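Long-range contact in IMC sub-compartment protein ISP1 (Toxoplasma gondii, PDB 4CHM), which adopts a pleckstrin homology fold and belongs to a family of inner membrane complex sub-compartment proteins critical for replication of the parasite: residues A[58-72]-A[85-97]. Numbering follows the deposited sequence.
Sequences RVIPLSDIKALLHTR and VDDESCVALHLLE. With SO4 (sulfate ion), chain G; SO4 (sulfate ion), chain F; SO4 (sulfate ion), chain E.
Arg72 reaches across to Val85 and Asp86 as an extended chain. Its CB leads to a CG set anti to the backbone N (chi1 179°), and Arg72 CG passes Val85 CB at 4.0 Å. CD then runs beside O4 of a sulfate, probably from the crystallisation liquor, and NE donates to that same oxygen. At the tip, Arg72 NH2 forms a salt bridge with Asp86 OD1 (3.1 Å) and also donates to sulfate O3. OD1 lies in the guanidinium plane, whereas NH2 approaches on the syn side of the carboxylate, 27° out of its plane. Asp86 OD2 turns instead to Asn83. NH1 donates a hydrogen bond to a water, which donates in turn to Glu88 OE2, while Val85 CG2 sits over one guanidinium face, 3.4 Å from Arg72 NH1.

Beyond this end, strands 65-69 and 90-95 pair antiparallel at the edge of the highly bent sheet of the pleckstrin homology fold. Leu69 and Ala92 exchange two backbone bonds; farther along, Lys66 and Ala67 both face His94 in a classic beta bulge, Lys66 N donating to His94 O at 2.9 Å and Ala67 N only weakly. Leu68 and Leu93 lie side by side, CD2 to CD2 at 3.6 Å, with Leu68 also against Leu119 of helix 109-125. Leu95 CD2 meets Ile60 CG2 of strand 56-61 at 3.7 Å, the two side chains at about a right angle. Past the bulge Asp64 holds the departing chain twice: its O accepts Leu96 N, and, with CG anti to the backbone N (chi1 -172°), the carboxylate is carried toward the other chain and Asp64 OD1 takes Glu97 N at 2.8 Å, nearly end-on.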
loop_
_atom_site.group_PDB
_atom_site.type_symbol
_atom_site.label_atom_id
_atom_site.label_comp_id
_atom_site.label_asym_id
_atom_site.label_seq_id
_atom_site.Cartn_x
_atom_site.Cartn_y
_atom_site.Cartn_z
ATOM N N ARG A 58 -10.707 -5.145 -7.241
ATOM C CA ARG A 58 -11.339 -4.416 -6.167
ATOM C C ARG A 58 -10.977 -2.961 -6.229
ATOM O O ARG A 58 -9.836 -2.622 -6.292
ATOM C CB ARG A 58 -11.004 -4.984 -4.798
ATOM C CG ARG A 58 -11.599 -4.212 -3.650
ATOM C CD ARG A 58 -11.524 -4.963 -2.346
ATOM N NE ARG A 58 -12.194 -4.252 -1.287
ATOM C CZ ARG A 58 -12.448 -4.713 -0.076
ATOM N NH1 ARG A 58 -12.093 -5.904 0.293
ATOM N NH2 ARG A 58 -13.074 -3.953 0.768
ATOM N N VAL A 59 -11.978 -2.116 -6.171
ATOM C CA VAL A 59 -11.793 -0.698 -6.241
ATOM C C VAL A 59 -11.986 -0.058 -4.861
ATOM O O VAL A 59 -13.013 -0.199 -4.265
ATOM C CB VAL A 59 -12.725 -0.049 -7.290
ATOM C CG1 VAL A 59 -12.714 1.454 -7.183
ATOM C CG2 VAL A 59 -12.371 -0.455 -8.707
ATOM N N ILE A 60 -10.973 0.630 -4.378
ATOM C CA ILE A 60 -11.063 1.344 -3.113
ATOM C C ILE A 60 -10.939 2.850 -3.356
ATOM O O ILE A 60 -9.832 3.362 -3.613
ATOM C CB ILE A 60 -9.953 0.925 -2.125
ATOM C CG1 ILE A 60 -9.978 -0.582 -1.868
ATOM C CG2 ILE A 60 -10.143 1.633 -0.788
ATOM C CD1 ILE A 60 -8.735 -1.290 -2.331
ATOM N N PRO A 61 -12.074 3.573 -3.284
ATOM C CA PRO A 61 -12.013 5.043 -3.274
ATOM C C PRO A 61 -11.053 5.557 -2.204
ATOM O O PRO A 61 -10.989 5.007 -1.099
ATOM C CB PRO A 61 -13.455 5.472 -2.938
ATOM C CG PRO A 61 -14.301 4.269 -3.193
ATOM C CD PRO A 61 -13.421 3.058 -2.976
ATOM N N LEU A 62 -10.316 6.607 -2.532
ATOM C CA LEU A 62 -9.382 7.215 -1.592
ATOM C C LEU A 62 -10.084 7.618 -0.305
ATOM O O LEU A 62 -9.483 7.661 0.778
ATOM C CB LEU A 62 -8.750 8.442 -2.222
ATOM C CG LEU A 62 -7.255 8.502 -2.037
ATOM C CD1 LEU A 62 -6.627 7.237 -2.593
ATOM C CD2 LEU A 62 -6.717 9.729 -2.737
ATOM N N SER A 63 -11.352 7.964 -0.434
ATOM C CA SER A 63 -12.081 8.478 0.680
ATOM C C SER A 63 -12.504 7.335 1.610
ATOM O O SER A 63 -12.904 7.577 2.736
ATOM C CB SER A 63 -13.280 9.302 0.203
ATOM O OG SER A 63 -14.125 8.529 -0.638
ATOM N N ASP A 64 -12.319 6.087 1.171
ATOM C CA ASP A 64 -12.576 4.936 2.045
ATOM C C ASP A 64 -11.322 4.466 2.788
ATOM O O ASP A 64 -11.357 3.497 3.533
ATOM C CB ASP A 64 -13.172 3.774 1.246
ATOM C CG ASP A 64 -13.624 2.634 2.133
ATOM O OD1 ASP A 64 -14.209 2.908 3.195
ATOM O OD2 ASP A 64 -13.362 1.465 1.797
ATOM N N ILE A 65 -10.208 5.120 2.540
ATOM C CA ILE A 65 -8.979 4.742 3.179
ATOM C C ILE A 65 -8.779 5.644 4.374
ATOM O O ILE A 65 -8.364 6.778 4.239
ATOM C CB ILE A 65 -7.776 4.825 2.223
ATOM C CG1 ILE A 65 -7.955 3.830 1.070
ATOM C CG2 ILE A 65 -6.484 4.495 2.982
ATOM C CD1 ILE A 65 -7.167 4.197 -0.183
ATOM N N LYS A 66 -9.156 5.126 5.534
ATOM C CA LYS A 66 -9.183 5.855 6.774
ATOM C C LYS A 66 -7.752 6.091 7.295
ATOM O O LYS A 66 -7.466 7.127 7.882
ATOM C CB LYS A 66 -9.978 5.032 7.787
ATOM C CG LYS A 66 -10.282 5.702 9.111
ATOM C CD LYS A 66 -10.979 4.693 10.027
ATOM C CE LYS A 66 -10.637 4.903 11.496
ATOM N NZ LYS A 66 -10.875 6.313 11.911
ATOM N N ALA A 67 -6.862 5.132 7.069
ATOM C CA ALA A 67 -5.515 5.185 7.680
ATOM C C ALA A 67 -4.560 4.257 6.929
ATOM O O ALA A 67 -4.986 3.243 6.389
ATOM C CB ALA A 67 -5.584 4.771 9.154
ATOM N N LEU A 68 -3.278 4.504 7.020
ATOM C CA LEU A 68 -2.323 3.564 6.542
ATOM C C LEU A 68 -1.534 3.008 7.687
ATOM O O LEU A 68 -0.944 3.726 8.414
ATOM C CB LEU A 68 -1.404 4.155 5.489
ATOM C CG LEU A 68 -2.015 4.821 4.289
ATOM C CD1 LEU A 68 -1.125 5.904 3.787
ATOM C CD2 LEU A 68 -2.422 3.879 3.201
ATOM N N LEU A 69 -1.522 1.691 7.798
ATOM C CA LEU A 69 -0.714 1.001 8.782
ATOM C C LEU A 69 0.652 0.698 8.164
ATOM O O LEU A 69 0.741 -0.023 7.186
ATOM C CB LEU A 69 -1.405 -0.302 9.173
ATOM C CG LEU A 69 -2.888 -0.258 9.540
ATOM C CD1 LEU A 69 -3.386 -1.542 10.184
ATOM C CD2 LEU A 69 -3.173 0.927 10.431
ATOM N N HIS A 70 1.708 1.296 8.702
ATOM C CA HIS A 70 3.053 1.048 8.200
ATOM C C HIS A 70 4.136 0.675 9.215
ATOM O O HIS A 70 5.072 0.000 8.867
ATOM C CB HIS A 70 3.522 2.206 7.336
ATOM C CG HIS A 70 3.554 3.511 8.056
ATOM N ND1 HIS A 70 4.723 4.099 8.468
ATOM C CD2 HIS A 70 2.558 4.334 8.453
ATOM C CE1 HIS A 70 4.450 5.237 9.070
ATOM N NE2 HIS A 70 3.144 5.397 9.087
ATOM N N THR A 71 4.023 1.155 10.448
ATOM C CA THR A 71 5.004 0.830 11.480
ATOM C C THR A 71 4.849 -0.602 11.959
ATOM O O THR A 71 3.764 -1.153 11.937
ATOM C CB THR A 71 4.941 1.768 12.701
ATOM O OG1 THR A 71 3.804 1.442 13.496
ATOM C CG2 THR A 71 4.901 3.236 12.287
ATOM N N ARG A 72 5.937 -1.196 12.407
ATOM C CA ARG A 72 5.862 -2.545 12.941
ATOM C C ARG A 72 4.689 -2.739 13.910
ATOM O O ARG A 72 3.911 -3.696 13.768
ATOM C CB ARG A 72 7.182 -2.964 13.597
ATOM C CG ARG A 72 7.140 -4.372 14.201
ATOM C CD ARG A 72 8.473 -4.739 14.856
ATOM N NE ARG A 72 8.587 -6.189 15.049
ATOM C CZ ARG A 72 9.049 -7.023 14.125
ATOM N NH1 ARG A 72 9.405 -6.562 12.927
ATOM N NH2 ARG A 72 9.112 -8.331 14.375
ATOM N N VAL A 85 5.380 -7.784 8.986
ATOM C CA VAL A 85 6.337 -6.809 9.510
ATOM C C VAL A 85 7.821 -7.039 9.254
ATOM O O VAL A 85 8.596 -6.089 9.178
ATOM C CB VAL A 85 6.151 -6.614 11.028
ATOM C CG1 VAL A 85 4.744 -6.129 11.336
ATOM C CG2 VAL A 85 6.467 -7.901 11.773
ATOM N N ASP A 86 8.219 -8.295 9.133
ATOM C CA ASP A 86 9.635 -8.640 9.132
ATOM C C ASP A 86 10.462 -8.075 7.970
ATOM O O ASP A 86 11.640 -7.772 8.136
ATOM C CB ASP A 86 9.858 -10.127 9.410
ATOM C CG ASP A 86 9.699 -10.455 10.889
ATOM O OD1 ASP A 86 10.098 -9.619 11.725
ATOM O OD2 ASP A 86 9.160 -11.526 11.220
ATOM N N ASP A 87 9.859 -7.960 6.796
ATOM C CA ASP A 87 10.533 -7.316 5.676
ATOM C C ASP A 87 10.340 -5.790 5.623
ATOM O O ASP A 87 10.887 -5.132 4.742
ATOM C CB ASP A 87 10.136 -7.963 4.347
ATOM C CG ASP A 87 8.695 -7.700 3.973
ATOM O OD1 ASP A 87 8.063 -6.818 4.586
ATOM O OD2 ASP A 87 8.195 -8.381 3.060
ATOM N N GLU A 88 9.562 -5.234 6.551
ATOM C CA GLU A 88 9.288 -3.775 6.551
ATOM C C GLU A 88 8.993 -3.267 5.157
ATOM O O GLU A 88 9.362 -2.140 4.815
ATOM C CB GLU A 88 10.468 -2.968 7.157
ATOM C CG GLU A 88 10.766 -3.307 8.605
ATOM C CD GLU A 88 11.686 -4.521 8.772
ATOM O OE1 GLU A 88 12.385 -4.932 7.787
ATOM O OE2 GLU A 88 11.755 -5.027 9.916
ATOM N N SER A 89 8.323 -4.103 4.350
ATOM C CA SER A 89 7.899 -3.706 3.007
ATOM C C SER A 89 6.369 -3.594 2.834
ATOM O O SER A 89 5.892 -3.423 1.721
ATOM C CB SER A 89 8.475 -4.668 1.962
ATOM O OG SER A 89 9.888 -4.610 2.003
ATOM N N CYS A 90 5.611 -3.695 3.929
ATOM C CA CYS A 90 4.155 -3.734 3.839
ATOM C C CYS A 90 3.470 -2.407 4.252
ATOM O O CYS A 90 3.848 -1.781 5.240
ATOM C CB CYS A 90 3.648 -4.877 4.685
ATOM S SG CYS A 90 1.863 -4.977 4.818
ATOM N N VAL A 91 2.468 -1.982 3.493
ATOM C CA VAL A 91 1.493 -1.031 3.990
ATOM C C VAL A 91 0.107 -1.669 3.918
ATOM O O VAL A 91 -0.309 -2.178 2.848
ATOM C CB VAL A 91 1.448 0.272 3.165
ATOM C CG1 VAL A 91 0.635 1.313 3.886
ATOM C CG2 VAL A 91 2.859 0.799 2.863
ATOM N N ALA A 92 -0.635 -1.584 5.013
ATOM C CA ALA A 92 -2.049 -2.019 5.003
ATOM C C ALA A 92 -2.974 -0.835 4.898
ATOM O O ALA A 92 -2.829 0.139 5.634
ATOM C CB ALA A 92 -2.372 -2.827 6.242
ATOM N N LEU A 93 -3.971 -0.947 4.023
ATOM C CA LEU A 93 -5.018 0.049 3.940
ATOM C C LEU A 93 -6.087 -0.275 4.935
ATOM O O LEU A 93 -6.795 -1.289 4.807
ATOM C CB LEU A 93 -5.643 0.079 2.539
ATOM C CG LEU A 93 -4.715 0.004 1.337
ATOM C CD1 LEU A 93 -5.578 -0.162 0.091
ATOM C CD2 LEU A 93 -3.832 1.250 1.249
ATOM N N HIS A 94 -6.230 0.590 5.913
ATOM C CA HIS A 94 -7.304 0.487 6.870
ATOM C C HIS A 94 -8.497 1.217 6.274
ATOM O O HIS A 94 -8.445 2.390 6.049
ATOM C CB HIS A 94 -6.880 1.130 8.196
ATOM C CG HIS A 94 -7.852 0.934 9.306
ATOM N ND1 HIS A 94 -7.927 1.777 10.380
ATOM C CD2 HIS A 94 -8.789 -0.009 9.506
ATOM C CE1 HIS A 94 -8.875 1.368 11.192
ATOM N NE2 HIS A 94 -9.410 0.281 10.688
ATOM N N LEU A 95 -9.569 0.492 6.035
ATOM C CA LEU A 95 -10.718 1.026 5.318
ATOM C C LEU A 95 -11.811 1.595 6.225
ATOM O O LEU A 95 -12.107 1.032 7.223
ATOM C CB LEU A 95 -11.309 -0.013 4.368
ATOM C CG LEU A 95 -10.329 -0.732 3.463
ATOM C CD1 LEU A 95 -10.945 -1.840 2.648
ATOM C CD2 LEU A 95 -9.589 0.247 2.596
ATOM N N LEU A 96 -12.355 2.742 5.857
ATOM C CA LEU A 96 -13.392 3.397 6.637
ATOM C C LEU A 96 -14.718 2.670 6.778
ATOM O O LEU A 96 -15.157 2.438 7.865
ATOM C CB LEU A 96 -13.649 4.776 6.044
ATOM C CG LEU A 96 -14.601 5.771 6.709
ATOM C CD1 LEU A 96 -14.500 5.764 8.213
ATOM C CD2 LEU A 96 -14.368 7.158 6.159
ATOM N N GLU A 97 -15.297 2.206 5.689
ATOM C CA GLU A 97 -16.615 1.568 5.792
ATOM C C GLU A 97 -16.588 0.271 6.587
ATOM O O GLU A 97 -17.357 0.111 7.526
ATOM C CB GLU A 97 -17.225 1.318 4.420
ATOM C CG GLU A 97 -18.638 0.737 4.460
ATOM C CD GLU A 97 -19.215 0.558 3.062
ATOM O OE1 GLU A 97 -19.204 1.526 2.273
ATOM O OE2 GLU A 97 -19.659 -0.550 2.746
HETATM S S SO4 G . 7.845 -7.836 17.973
HETATM O O1 SO4 G . 8.904 -7.570 18.983
HETATM O O2 SO4 G . 6.608 -8.382 18.631
HETATM O O3 SO4 G . 8.402 -8.824 16.999
HETATM O O4 SO4 G . 7.482 -6.565 17.276
HETATM S S SO4 F . -14.029 -5.868 3.640
HETATM O O1 SO4 F . -13.683 -6.330 5.013
HETATM O O2 SO4 F . -15.489 -5.798 3.501
HETATM O O3 SO4 F . -13.478 -6.853 2.667
HETATM O O4 SO4 F . -13.474 -4.499 3.405
HETATM S S SO4 E . 1.544 7.755 11.424
HETATM O O1 SO4 E . 2.632 8.440 12.166
HETATM O O2 SO4 E . 1.294 6.465 12.043
HETATM O O3 SO4 E . 1.958 7.570 10.008
HETATM O O4 SO4 E . 0.334 8.569 11.446
HETATM O O HOH W 1 9.953 -4.099 11.518
#